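PUA domain-containing protein (Archaeoglobus fulgidus DSM 4304, PDB 2Q07) is a C-terminal part of an archaeosine synthase type 1 family protein, ends in a PUA domain, and probably binds RNA in archaeosine-tRNA biosynthesis. Local coordinates at residues F18-A21 with L22-K26; R106-K110 with G111-K115; A118-G122 with G123-V127; R171-E174 with H175-S178; A222-L225 with L226-I230. All blocks are in the same frame, centred on the assembly; numbering follows the deposited sequence.

Contact 1: residues F18-A21 with L22-K26; sequences FERA and LECYK
Leu22 N and Glu23 N bond to Phe18 O (3.0 Å) and Glu19 O in i to i+4 helical steps, but the bonds of Cys24 N and Tyr25 N to Arg20 O and Ala21 O are weak. Arg20 carries the side-chain contact. Its CG lies opposite the backbone N (chi1 180°) and the chain bends at chi2, bringing the guanidinium beside the next turn. Cys24 SG sits over one face of that group, offset toward its rim, 3.4 Å from Arg20 NE. Glu23 OE2 lies at the guanidinium edge, in plane, and the two side chains cross obliquely. The salt bridge from Arg20 NH1 to Glu23 OE1 is long, at 3.7 Å, with the planes 71° apart. This last turn of helix 16-24 lies in the DUF5591 region; Tyr25 is first to leave helical torsions. Arg20 NE also donates to Tyr179 O of helix 168-181. A leucine in place of Arg20 would probably deprive Glu23 of this charge partner and Tyr179 O of this donor. Ala21 and Phe18 touch Phe107 of helix 94-111.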
loop_
_atom_site.group_PDB
_atom_site.type_symbol
_atom_site.label_atom_id
_atom_site.label_comp_id
_atom_site.label_asym_id
_atom_site.label_seq_id
_atom_site.Cartn_x
_atom_site.Cartn_y
_atom_site.Cartn_z
ATOM N N PHE A 18 -8.719 -3.678 -3.056
ATOM C CA PHE A 18 -8.478 -5.114 -3.049
ATOM C C PHE A 18 -7.856 -5.629 -4.334
ATOM O O PHE A 18 -6.851 -6.343 -4.310
ATOM C CB PHE A 18 -9.786 -5.864 -2.803
ATOM C CG PHE A 18 -10.099 -6.076 -1.353
ATOM C CD1 PHE A 18 -11.394 -5.915 -0.881
ATOM C CD2 PHE A 18 -9.099 -6.459 -0.457
ATOM C CE1 PHE A 18 -11.699 -6.130 0.459
ATOM C CE2 PHE A 18 -9.393 -6.677 0.884
ATOM C CZ PHE A 18 -10.699 -6.511 1.343
ATOM N N GLU A 19 -8.455 -5.257 -5.454
ATOM C CA GLU A 19 -7.980 -5.712 -6.747
ATOM C C GLU A 19 -6.627 -5.152 -7.149
ATOM O O GLU A 19 -5.788 -5.875 -7.686
ATOM C CB GLU A 19 -9.033 -5.406 -7.817
ATOM C CG GLU A 19 -10.251 -6.334 -7.720
ATOM C CD GLU A 19 -11.278 -6.109 -8.817
ATOM O OE1 GLU A 19 -12.080 -7.036 -9.072
ATOM O OE2 GLU A 19 -11.297 -5.011 -9.416
ATOM N N ARG A 20 -6.407 -3.871 -6.878
ATOM C CA ARG A 20 -5.148 -3.236 -7.234
ATOM C C ARG A 20 -4.015 -3.708 -6.335
ATOM O O ARG A 20 -2.896 -3.934 -6.803
ATOM C CB ARG A 20 -5.288 -1.716 -7.164
ATOM C CG ARG A 20 -4.030 -0.953 -7.513
ATOM C CD ARG A 20 -3.510 -1.329 -8.879
ATOM N NE ARG A 20 -2.359 -0.518 -9.245
ATOM C CZ ARG A 20 -1.728 -0.602 -10.411
ATOM N NH1 ARG A 20 -2.134 -1.467 -11.330
ATOM N NH2 ARG A 20 -0.693 0.189 -10.661
ATOM N N ALA A 21 -4.298 -3.855 -5.045
ATOM C CA ALA A 21 -3.271 -4.308 -4.118
ATOM C C ALA A 21 -2.881 -5.738 -4.466
ATOM O O ALA A 21 -1.714 -6.104 -4.408
ATOM C CB ALA A 21 -3.777 -4.219 -2.670
ATOM N N LEU A 22 -3.865 -6.538 -4.859
ATOM C CA LEU A 22 -3.613 -7.925 -5.212
ATOM C C LEU A 22 -2.703 -8.060 -6.428
ATOM O O LEU A 22 -1.874 -8.957 -6.481
ATOM C CB LEU A 22 -4.934 -8.660 -5.472
ATOM C CG LEU A 22 -4.861 -10.173 -5.705
ATOM C CD1 LEU A 22 -4.411 -10.896 -4.443
ATOM C CD2 LEU A 22 -6.237 -10.669 -6.130
ATOM N N GLU A 23 -2.841 -7.183 -7.414
ATOM C CA GLU A 23 -1.971 -7.317 -8.578
ATOM C C GLU A 23 -0.584 -6.716 -8.354
ATOM O O GLU A 23 0.358 -7.049 -9.069
ATOM C CB GLU A 23 -2.631 -6.733 -9.843
ATOM C CG GLU A 23 -2.934 -5.256 -9.837
ATOM C CD GLU A 23 -3.563 -4.791 -11.156
ATOM O OE1 GLU A 23 -2.917 -4.941 -12.217
ATOM O OE2 GLU A 23 -4.706 -4.279 -11.135
ATOM N N CYS A 24 -0.451 -5.865 -7.340
ATOM C CA CYS A 24 0.834 -5.231 -7.043
ATOM C C CYS A 24 1.593 -5.911 -5.900
ATOM O O CYS A 24 2.750 -5.583 -5.636
ATOM C CB CYS A 24 0.623 -3.751 -6.697
ATOM S SG CYS A 24 -0.209 -2.794 -8.002
ATOM N N TYR A 25 0.939 -6.863 -5.243
ATOM C CA TYR A 25 1.511 -7.575 -4.100
ATOM C C TYR A 25 2.703 -8.466 -4.435
ATOM O O TYR A 25 2.567 -9.436 -5.170
ATOM C CB TYR A 25 0.410 -8.411 -3.441
ATOM C CG TYR A 25 0.779 -9.037 -2.119
ATOM C CD1 TYR A 25 1.575 -8.354 -1.193
ATOM C CD2 TYR A 25 0.299 -10.297 -1.773
ATOM C CE1 TYR A 25 1.881 -8.917 0.048
ATOM C CE2 TYR A 25 0.596 -10.867 -0.542
ATOM C CZ TYR A 25 1.386 -10.177 0.364
ATOM O OH TYR A 25 1.680 -10.742 1.583
ATOM N N LYS A 26 3.873 -8.137 -3.899
ATOM C CA LYS A 26 5.059 -8.960 -4.156
ATOM C C LYS A 26 5.818 -9.301 -2.878
ATOM O O LYS A 26 6.590 -8.497 -2.363
ATOM C CB LYS A 26 5.991 -8.266 -5.156
ATOM C CG LYS A 26 5.281 -7.831 -6.435
ATOM C CD LYS A 26 6.261 -7.325 -7.486
ATOM C CE LYS A 26 5.527 -6.662 -8.646
ATOM N NZ LYS A 26 4.763 -5.444 -8.201
#

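Contact 2: residues R106-K110 with G111-K115; sequences RFIEK and GGFRK
The C-terminal end of helix 94-111 turns here into the loop leading to strand 115-118, and the Gly111 and Gly112 amides meet carbonyls of its final turn. Gly111 N bonds to Phe107 O at 2.9 Å. Gly112 N makes two weak bonds, to Ile108 O and Glu109 O. Gly112 has positive phi (60°), which favours glycine. A side chain at Gly111 would run into Phe113 CE1. The Phe113 ring folds back over this turn. Its CG stands beside the backbone N (chi1 -55°), and CD1 comes to 3.4 Å from Ile108 O. Gly111 C lies over one face of the ring, offset toward the rim, while Ile108 CA is at its edge. The link belongs to the DUF5591 region, where the helix packs beside the mixed sheet, and Phe113 touches Tyr25 and Val32 of strand 31-36. A serine in place of Phe113 would probably open a gap between the helix end, Val32 and Tyr25. A water bridges Ile108 O (3.0 Å) and Phe113 O (2.8 Å).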
loop_
_atom_site.group_PDB
_atom_site.type_symbol
_atom_site.label_atom_id
_atom_site.label_comp_id
_atom_site.label_asym_id
_atom_site.label_seq_id
_atom_site.Cartn_x
_atom_site.Cartn_y
_atom_site.Cartn_z
ATOM N N ARG A 106 -7.037 -14.879 -1.338
ATOM C CA ARG A 106 -6.451 -14.330 -2.557
ATOM C C ARG A 106 -5.035 -13.836 -2.355
ATOM O O ARG A 106 -4.165 -14.098 -3.176
ATOM C CB ARG A 106 -7.322 -13.197 -3.087
ATOM C CG ARG A 106 -8.723 -13.663 -3.376
ATOM C CD ARG A 106 -9.423 -12.765 -4.356
ATOM N NE ARG A 106 -10.783 -13.229 -4.595
ATOM C CZ ARG A 106 -11.565 -12.764 -5.558
ATOM N NH1 ARG A 106 -11.117 -11.819 -6.378
ATOM N NH2 ARG A 106 -12.796 -13.239 -5.696
ATOM N N PHE A 107 -4.798 -13.123 -1.257
ATOM C CA PHE A 107 -3.459 -12.617 -0.967
ATOM C C PHE A 107 -2.485 -13.749 -0.632
ATOM O O PHE A 107 -1.325 -13.717 -1.026
ATOM C CB PHE A 107 -3.505 -11.615 0.187
ATOM C CG PHE A 107 -3.979 -10.245 -0.219
ATOM C CD1 PHE A 107 -5.188 -9.744 0.249
ATOM C CD2 PHE A 107 -3.201 -9.447 -1.048
ATOM C CE1 PHE A 107 -5.614 -8.468 -0.099
ATOM C CE2 PHE A 107 -3.619 -8.162 -1.405
ATOM C CZ PHE A 107 -4.825 -7.672 -0.931
ATOM N N ILE A 108 -2.962 -14.747 0.100
ATOM C CA ILE A 108 -2.128 -15.882 0.466
ATOM C C ILE A 108 -1.730 -16.656 -0.796
ATOM O O ILE A 108 -0.569 -17.019 -0.974
ATOM C CB ILE A 108 -2.880 -16.837 1.412
ATOM C CG1 ILE A 108 -2.983 -16.214 2.803
ATOM C CG2 ILE A 108 -2.173 -18.208 1.467
ATOM C CD1 ILE A 108 -3.810 -17.071 3.767
ATOM N N GLU A 109 -2.697 -16.902 -1.673
ATOM C CA GLU A 109 -2.413 -17.642 -2.899
ATOM C C GLU A 109 -1.597 -16.822 -3.909
ATOM O O GLU A 109 -0.732 -17.356 -4.597
ATOM C CB GLU A 109 -3.729 -18.168 -3.494
ATOM C CG GLU A 109 -4.323 -19.281 -2.609
ATOM C CD GLU A 109 -5.506 -20.026 -3.218
ATOM O OE1 GLU A 109 -5.567 -21.263 -3.026
ATOM O OE2 GLU A 109 -6.374 -19.394 -3.871
ATOM N N LYS A 110 -1.853 -15.520 -3.978
ATOM C CA LYS A 110 -1.096 -14.654 -4.878
ATOM C C LYS A 110 0.350 -14.590 -4.386
ATOM O O LYS A 110 1.290 -14.574 -5.176
ATOM C CB LYS A 110 -1.685 -13.235 -4.897
ATOM C CG LYS A 110 -0.778 -12.198 -5.577
ATOM C CD LYS A 110 -0.609 -12.493 -7.063
ATOM C CE LYS A 110 0.522 -11.665 -7.693
ATOM N NZ LYS A 110 0.280 -10.191 -7.670
ATOM N N GLY A 111 0.515 -14.547 -3.069
ATOM C CA GLY A 111 1.842 -14.486 -2.484
ATOM C C GLY A 111 2.619 -15.783 -2.633
ATOM O O GLY A 111 3.845 -15.796 -2.502
ATOM N N GLY A 112 1.906 -16.872 -2.905
ATOM C CA GLY A 112 2.543 -18.168 -3.078
ATOM C C GLY A 112 3.314 -18.659 -1.866
ATOM O O GLY A 112 4.329 -19.338 -2.007
ATOM N N PHE A 113 2.826 -18.326 -0.675
ATOM C CA PHE A 113 3.477 -18.733 0.563
ATOM C C PHE A 113 3.400 -20.243 0.784
ATOM O O PHE A 113 2.422 -20.892 0.405
ATOM C CB PHE A 113 2.841 -18.018 1.756
ATOM C CG PHE A 113 2.819 -16.518 1.631
ATOM C CD1 PHE A 113 1.628 -15.848 1.336
ATOM C CD2 PHE A 113 3.981 -15.777 1.807
ATOM C CE1 PHE A 113 1.598 -14.453 1.218
ATOM C CE2 PHE A 113 3.970 -14.386 1.694
ATOM C CZ PHE A 113 2.772 -13.721 1.397
ATOM N N ARG A 114 4.440 -20.801 1.396
ATOM C CA ARG A 114 4.454 -22.232 1.677
ATOM C C ARG A 114 3.916 -22.461 3.080
ATOM O O ARG A 114 3.510 -23.564 3.421
ATOM C CB ARG A 114 5.868 -22.805 1.580
ATOM C CG ARG A 114 6.863 -22.221 2.582
ATOM C CD ARG A 114 8.098 -23.123 2.707
ATOM N NE ARG A 114 8.136 -23.796 4.001
ATOM C CZ ARG A 114 8.606 -23.246 5.116
ATOM N NH1 ARG A 114 9.093 -22.015 5.096
ATOM N NH2 ARG A 114 8.568 -23.919 6.255
ATOM N N LYS A 115 3.914 -21.404 3.887
ATOM C CA LYS A 115 3.426 -21.500 5.253
ATOM C C LYS A 115 2.736 -20.219 5.726
ATOM O O LYS A 115 3.187 -19.109 5.441
ATOM C CB LYS A 115 4.582 -21.844 6.198
ATOM C CG LYS A 115 4.121 -22.280 7.579
ATOM C CD LYS A 115 4.512 -21.276 8.636
ATOM C CE LYS A 115 5.991 -21.387 8.975
ATOM N NZ LYS A 115 6.257 -22.603 9.787
HETATM O O HOH W 1 0.256 -19.913 -1.117
#

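Contact 3: residues A118-G122 with G123-V127; sequences AHVTG and GYRKV
Val120 and Tyr124 make the apolar part of this turn, which leads from strand 115-118 into helix 123-132. Val120 CB lies 3.5 Å from Tyr124 CB, and the two side chains cross at about a right angle. Tyr124 CG stands beside its own backbone N (chi1 -67°), which carries the ring past the valine. Carbons against backbone carbonyls form a second group. Tyr124 CD1 meets Thr121 O in the ring plane, at 3.4 Å. Arg125 CG is 3.2 Å from Val120 O, and the Arg125 guanidinium goes on to a cation-pi contact with Tyr141. Backbone bonds form the third. Tyr124 N donates to Thr121 O at 3.2 Å. Arg125 N donates to Gly122 O at 2.7 Å, and Lys126 N makes a longer, weak bond to the same oxygen. Gly122 is the N-cap residue. Its phi is positive, which favours glycine, and a CB there would clash with Gly123 N. Outside the turn, Tyr124 meets Trp92 edge-to-face. The helix start therefore rests on backbone carbonyls and the positive phi of Gly122, while side chains bind it to Pro36 of the central strand 31-36 and Tyr141 of the outer strand 138-141.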
loop_
_atom_site.group_PDB
_atom_site.type_symbol
_atom_site.label_atom_id
_atom_site.label_comp_id
_atom_site.label_asym_id
_atom_site.label_seq_id
_atom_site.Cartn_x
_atom_site.Cartn_y
_atom_site.Cartn_z
ATOM N N ALA A 118 -0.777 -18.098 11.645
ATOM C CA ALA A 118 -1.907 -17.313 12.123
ATOM C C ALA A 118 -1.749 -16.886 13.582
ATOM O O ALA A 118 -2.093 -17.635 14.490
ATOM C CB ALA A 118 -3.193 -18.109 11.954
ATOM N N HIS A 119 -1.236 -15.681 13.809
ATOM C CA HIS A 119 -1.064 -15.207 15.172
ATOM C C HIS A 119 -2.256 -14.347 15.552
ATOM O O HIS A 119 -2.142 -13.132 15.723
ATOM C CB HIS A 119 0.217 -14.398 15.322
ATOM C CG HIS A 119 0.714 -14.338 16.731
ATOM N ND1 HIS A 119 1.253 -15.431 17.376
ATOM C CD2 HIS A 119 0.708 -13.334 17.637
ATOM C CE1 HIS A 119 1.558 -15.103 18.617
ATOM N NE2 HIS A 119 1.235 -13.837 18.802
ATOM N N VAL A 120 -3.399 -14.997 15.690
ATOM C CA VAL A 120 -4.642 -14.316 16.013
ATOM C C VAL A 120 -5.519 -15.243 16.838
ATOM O O VAL A 120 -5.277 -16.452 16.891
ATOM C CB VAL A 120 -5.400 -13.949 14.725
ATOM C CG1 VAL A 120 -4.652 -12.884 13.956
ATOM C CG2 VAL A 120 -5.554 -15.189 13.860
ATOM N N THR A 121 -6.549 -14.682 17.461
ATOM C CA THR A 121 -7.447 -15.474 18.289
ATOM C C THR A 121 -8.914 -15.173 18.021
ATOM O O THR A 121 -9.244 -14.235 17.301
ATOM C CB THR A 121 -7.175 -15.227 19.792
ATOM O OG1 THR A 121 -7.334 -13.833 20.078
ATOM C CG2 THR A 121 -5.756 -15.665 20.166
ATOM N N GLY A 122 -9.786 -15.983 18.618
ATOM C CA GLY A 122 -11.221 -15.800 18.467
ATOM C C GLY A 122 -11.720 -15.689 17.037
ATOM O O GLY A 122 -11.287 -16.428 16.153
ATOM N N GLY A 123 -12.645 -14.758 16.822
ATOM C CA GLY A 123 -13.217 -14.545 15.506
ATOM C C GLY A 123 -12.231 -14.578 14.353
ATOM O O GLY A 123 -12.575 -15.036 13.256
ATOM N N TYR A 124 -11.011 -14.097 14.587
ATOM C CA TYR A 124 -9.989 -14.079 13.543
ATOM C C TYR A 124 -9.570 -15.478 13.126
ATOM O O TYR A 124 -9.298 -15.721 11.953
ATOM C CB TYR A 124 -8.748 -13.314 13.997
ATOM C CG TYR A 124 -8.965 -11.838 14.197
ATOM C CD1 TYR A 124 -9.208 -11.319 15.466
ATOM C CD2 TYR A 124 -8.923 -10.958 13.119
ATOM C CE1 TYR A 124 -9.400 -9.958 15.656
ATOM C CE2 TYR A 124 -9.113 -9.601 13.298
ATOM C CZ TYR A 124 -9.350 -9.106 14.567
ATOM O OH TYR A 124 -9.540 -7.760 14.749
ATOM N N ARG A 125 -9.495 -16.394 14.088
ATOM C CA ARG A 125 -9.117 -17.761 13.770
ATOM C C ARG A 125 -10.177 -18.390 12.877
ATOM O O ARG A 125 -9.862 -19.210 12.012
ATOM C CB ARG A 125 -8.936 -18.588 15.045
ATOM C CG ARG A 125 -7.593 -18.361 15.721
ATOM C CD ARG A 125 -7.277 -19.444 16.737
ATOM N NE ARG A 125 -7.575 -20.775 16.216
ATOM C CZ ARG A 125 -7.065 -21.901 16.704
ATOM N NH1 ARG A 125 -6.220 -21.863 17.727
ATOM N NH2 ARG A 125 -7.407 -23.066 16.171
ATOM N N LYS A 126 -11.433 -18.003 13.084
ATOM C CA LYS A 126 -12.521 -18.527 12.270
ATOM C C LYS A 126 -12.297 -18.130 10.816
ATOM O O LYS A 126 -12.548 -18.916 9.907
ATOM C CB LYS A 126 -13.867 -17.981 12.742
ATOM C CG LYS A 126 -14.367 -18.573 14.046
ATOM C CD LYS A 126 -15.780 -18.084 14.339
ATOM C CE LYS A 126 -16.395 -18.821 15.519
ATOM N NZ LYS A 126 -17.796 -18.375 15.771
ATOM N N VAL A 127 -11.832 -16.903 10.599
ATOM C CA VAL A 127 -11.568 -16.431 9.246
ATOM C C VAL A 127 -10.473 -17.310 8.639
ATOM O O VAL A 127 -10.639 -17.865 7.554
ATOM C CB VAL A 127 -11.101 -14.950 9.256
ATOM C CG1 VAL A 127 -10.510 -14.572 7.911
ATOM C CG2 VAL A 127 -12.281 -14.029 9.593
#

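Contact 4: residues R171-E174 with H175-S178; sequences RILE and HMLS
Arg171 and His175 meet one turn apart on helix 168-181, in the pre-PUA region that joins the DUF5591 and PUA parts of the chain. The tight part is around Arg171 O. This oxygen takes two bonds from one residue, His175 N and His175 ND1, each at 2.8 Å, and they arrive from opposite faces of the carbonyl plane. The ring turns back toward its own helix, with CG beside the backbone N (chi1 -86°). The ND1 bond is bent, at 142°. NE2 on the far side bonds to Lys26 N, and Phe75 packs edge-to-face on the ring. Both ring nitrogens are thus engaged, which fixes the rotation of the imidazole. Met176, a selenomethionine, lies side by side with Ile172, pointing the same way. Met176 and Leu173 both pack on Leu215 and Val208 of the antiparallel sheet. The looser, partly exposed side carries the Arg171 and Glu174 side chains. The Arg171 guanidinium turns away from the histidine to a salt bridge with Asp167. Glu174 runs extended beyond CG, and its OE1 stays 5.5 Å from His175 ND1. On the next turn, where Lys26 touches the Ser178 side chain, Ser178 N donates to Glu174 O at 3.1 Å.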
loop_
_atom_site.group_PDB
_atom_site.type_symbol
_atom_site.label_atom_id
_atom_site.label_comp_id
_atom_site.label_asym_id
_atom_site.label_seq_id
_atom_site.Cartn_x
_atom_site.Cartn_y
_atom_site.Cartn_z
ATOM N N ARG A 171 10.126 -1.836 1.210
ATOM C CA ARG A 171 9.093 -2.628 0.543
ATOM C C ARG A 171 7.771 -1.855 0.516
ATOM O O ARG A 171 7.035 -1.885 -0.475
ATOM C CB ARG A 171 8.875 -3.965 1.269
ATOM C CG ARG A 171 9.498 -5.169 0.580
ATOM C CD ARG A 171 10.949 -5.331 0.951
ATOM N NE ARG A 171 11.576 -6.432 0.227
ATOM C CZ ARG A 171 12.687 -7.049 0.623
ATOM N NH1 ARG A 171 13.288 -6.675 1.746
ATOM N NH2 ARG A 171 13.206 -8.029 -0.105
ATOM N N ILE A 172 7.482 -1.165 1.613
ATOM C CA ILE A 172 6.259 -0.369 1.738
ATOM C C ILE A 172 6.228 0.746 0.692
ATOM O O ILE A 172 5.231 0.927 0.004
ATOM C CB ILE A 172 6.157 0.277 3.145
ATOM C CG1 ILE A 172 5.822 -0.789 4.190
ATOM C CG2 ILE A 172 5.114 1.351 3.158
ATOM C CD1 ILE A 172 5.790 -0.258 5.619
ATOM N N LEU A 173 7.321 1.495 0.598
ATOM C CA LEU A 173 7.417 2.591 -0.347
ATOM C C LEU A 173 7.374 2.058 -1.773
ATOM O O LEU A 173 6.705 2.636 -2.633
ATOM C CB LEU A 173 8.705 3.393 -0.103
ATOM C CG LEU A 173 8.769 4.266 1.158
ATOM C CD1 LEU A 173 10.160 4.892 1.273
ATOM C CD2 LEU A 173 7.704 5.363 1.100
ATOM N N GLU A 174 8.070 0.951 -2.027
ATOM C CA GLU A 174 8.070 0.362 -3.363
ATOM C C GLU A 174 6.660 -0.081 -3.744
ATOM O O GLU A 174 6.244 0.088 -4.889
ATOM C CB GLU A 174 9.016 -0.843 -3.445
ATOM C CG GLU A 174 10.463 -0.505 -3.134
ATOM C CD GLU A 174 11.387 -1.705 -3.229
ATOM O OE1 GLU A 174 10.995 -2.808 -2.781
ATOM O OE2 GLU A 174 12.515 -1.541 -3.743
ATOM N N HIS A 175 5.930 -0.651 -2.785
ATOM C CA HIS A 175 4.571 -1.116 -3.047
ATOM C C HIS A 175 3.598 0.023 -3.290
ATOM O O HIS A 175 2.636 -0.139 -4.026
ATOM C CB HIS A 175 4.043 -1.997 -1.903
ATOM C CG HIS A 175 4.418 -3.441 -2.030
ATOM N ND1 HIS A 175 5.711 -3.890 -1.883
ATOM C CD2 HIS A 175 3.674 -4.532 -2.334
ATOM C CE1 HIS A 175 5.751 -5.194 -2.097
ATOM N NE2 HIS A 175 4.528 -5.608 -2.375
HETATM N N MSE A 176 3.831 1.174 -2.668
HETATM C CA MSE A 176 2.931 2.306 -2.871
HETATM C C MSE A 176 3.122 2.896 -4.266
HETATM O O MSE A 176 2.160 3.319 -4.903
HETATM C CB MSE A 176 3.164 3.365 -1.800
HETATM C CG MSE A 176 2.897 2.833 -0.405
HETATM SE SE MSE A 176 3.014 4.179 0.942
HETATM C CE MSE A 176 4.855 4.007 1.441
ATOM N N LEU A 177 4.367 2.919 -4.727
ATOM C CA LEU A 177 4.694 3.417 -6.060
ATOM C C LEU A 177 4.034 2.502 -7.097
ATOM O O LEU A 177 3.430 2.958 -8.075
ATOM C CB LEU A 177 6.214 3.410 -6.247
ATOM C CG LEU A 177 6.970 4.614 -5.695
ATOM C CD1 LEU A 177 8.472 4.438 -5.932
ATOM C CD2 LEU A 177 6.462 5.881 -6.399
ATOM N N SER A 178 4.156 1.200 -6.862
ATOM C CA SER A 178 3.577 0.185 -7.731
ATOM C C SER A 178 2.061 0.370 -7.772
ATOM O O SER A 178 1.459 0.453 -8.838
ATOM C CB SER A 178 3.935 -1.203 -7.193
ATOM O OG SER A 178 3.517 -2.230 -8.069
#

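Contact 5: residues A222-L225 with L226-I230; sequences AAYL and LEKNI
Tyr224 CG lies opposite its backbone N (chi1 178°), Lys228 CG stands beside its own N (chi1 -54°), and a bend at chi2 lays the lysine chain over the phenol ring one turn later. Lys228 CG is 4.0 Å from the centroid of the Tyr224 ring and over its face, a CH-pi contact. Further out, Lys228 CE comes within 3.5 Å of Tyr224 CE1. The backbone closes the helix at the same turn. Lys228 N donates to Tyr224 O at 3.0 Å. Asn229, with positive phi, is the C-prime residue of a Schellman motif. Ile230 N bonds to Leu225 O at 3.0 Å, and Asn229 N bonds to Leu226 O at 3.0 Å. The motif brings Ile230 CD1 to 3.7 Å from Leu225 CD2, the two side chains crossing at about a right angle. Asn229 OD1 bonds to Thr232 OG1. Helix 219-227 packs on the PUA sheet, with Ala222 and Leu225 on Val263 of strand 261-265, Leu226 on Phe270 of strand 270-275, and Tyr224 against Ile183.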
loop_
_atom_site.group_PDB
_atom_site.type_symbol
_atom_site.label_atom_id
_atom_site.label_comp_id
_atom_site.label_asym_id
_atom_site.label_seq_id
_atom_site.Cartn_x
_atom_site.Cartn_y
_atom_site.Cartn_z
ATOM N N ALA A 222 7.996 12.221 -11.687
ATOM C CA ALA A 222 7.019 12.860 -12.565
ATOM C C ALA A 222 7.599 12.906 -13.982
ATOM O O ALA A 222 6.879 12.703 -14.963
ATOM C CB ALA A 222 6.720 14.289 -12.070
ATOM N N ALA A 223 8.902 13.178 -14.067
ATOM C CA ALA A 223 9.614 13.246 -15.342
ATOM C C ALA A 223 9.564 11.881 -16.010
ATOM O O ALA A 223 9.315 11.774 -17.209
ATOM C CB ALA A 223 11.071 13.665 -15.116
ATOM N N TYR A 224 9.789 10.836 -15.221
ATOM C CA TYR A 224 9.754 9.482 -15.746
ATOM C C TYR A 224 8.355 9.147 -16.255
ATOM O O TYR A 224 8.209 8.618 -17.356
ATOM C CB TYR A 224 10.161 8.475 -14.672
ATOM C CG TYR A 224 10.096 7.046 -15.155
ATOM C CD1 TYR A 224 11.086 6.527 -15.994
ATOM C CD2 TYR A 224 9.036 6.217 -14.793
ATOM C CE1 TYR A 224 11.023 5.219 -16.460
ATOM C CE2 TYR A 224 8.962 4.902 -15.255
ATOM C CZ TYR A 224 9.959 4.411 -16.085
ATOM O OH TYR A 224 9.897 3.110 -16.532
ATOM N N LEU A 225 7.331 9.453 -15.457
ATOM C CA LEU A 225 5.942 9.182 -15.848
ATOM C C LEU A 225 5.562 9.949 -17.123
ATOM O O LEU A 225 4.835 9.437 -17.980
ATOM C CB LEU A 225 4.971 9.563 -14.712
ATOM C CG LEU A 225 5.069 8.814 -13.371
ATOM C CD1 LEU A 225 4.180 9.484 -12.329
ATOM C CD2 LEU A 225 4.659 7.371 -13.566
ATOM N N LEU A 226 6.051 11.178 -17.238
ATOM C CA LEU A 226 5.781 12.010 -18.404
ATOM C C LEU A 226 6.390 11.347 -19.636
ATOM O O LEU A 226 5.764 11.288 -20.693
ATOM C CB LEU A 226 6.381 13.408 -18.207
ATOM C CG LEU A 226 6.087 14.465 -19.278
ATOM C CD1 LEU A 226 4.583 14.623 -19.431
ATOM C CD2 LEU A 226 6.718 15.790 -18.889
ATOM N N GLU A 227 7.612 10.842 -19.486
ATOM C CA GLU A 227 8.319 10.158 -20.567
ATOM C C GLU A 227 7.518 8.973 -21.080
ATOM O O GLU A 227 7.258 8.851 -22.280
ATOM C CB GLU A 227 9.667 9.627 -20.077
ATOM C CG GLU A 227 10.821 10.595 -20.128
ATOM C CD GLU A 227 12.058 10.023 -19.457
ATOM O OE1 GLU A 227 12.452 8.886 -19.803
ATOM O OE2 GLU A 227 12.631 10.707 -18.582
ATOM N N LYS A 228 7.143 8.089 -20.162
ATOM C CA LYS A 228 6.392 6.893 -20.514
ATOM C C LYS A 228 4.935 7.220 -20.810
ATOM O O LYS A 228 4.112 6.331 -20.995
ATOM C CB LYS A 228 6.499 5.868 -19.381
ATOM C CG LYS A 228 7.935 5.546 -18.996
ATOM C CD LYS A 228 8.739 5.111 -20.212
ATOM C CE LYS A 228 10.189 4.809 -19.857
ATOM N NZ LYS A 228 11.011 4.534 -21.071
ATOM N N ASN A 229 4.638 8.512 -20.866
ATOM C CA ASN A 229 3.301 9.005 -21.152
ATOM C C ASN A 229 2.187 8.286 -20.396
ATOM O O ASN A 229 1.187 7.879 -20.993
ATOM C CB ASN A 229 3.028 8.925 -22.653
ATOM C CG ASN A 229 2.461 10.213 -23.207
ATOM O OD1 ASN A 229 1.406 10.676 -22.771
ATOM N ND2 ASN A 229 3.165 10.808 -24.169
ATOM N N ILE A 230 2.364 8.125 -19.087
ATOM C CA ILE A 230 1.352 7.485 -18.250
ATOM C C ILE A 230 0.942 8.427 -17.112
ATOM O O ILE A 230 1.782 9.132 -16.544
ATOM C CB ILE A 230 1.855 6.131 -17.674
ATOM C CG1 ILE A 230 3.187 6.316 -16.948
ATOM C CG2 ILE A 230 2.012 5.117 -18.810
ATOM C CD1 ILE A 230 3.691 5.045 -16.275
#

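In the fold
Contact 4 is the most buried and lies nearest the centre of the chain. Contacts 1, 2 and 5 are partly buried, and contact 3 is at the surface. Contacts 1, 2 and 3 share the DUF5591 region; contacts 1 and 2 touch, with Lys110 NZ bonded to Leu22 O. Contacts 2 and 3 adjoin along the chain at strand 115-118. Contact 1 also meets contact 4, across two different regions, through Lys26 N and His175 NE2. Contact 5 lies apart, on the opposite side of the chain's centre from contact 3. Contacts 1, 2, 3 and 5 are helix ends, the last three with a positive-phi residue. Contact 1 adds a long ion pair, whereas contact 4 is mid-helix.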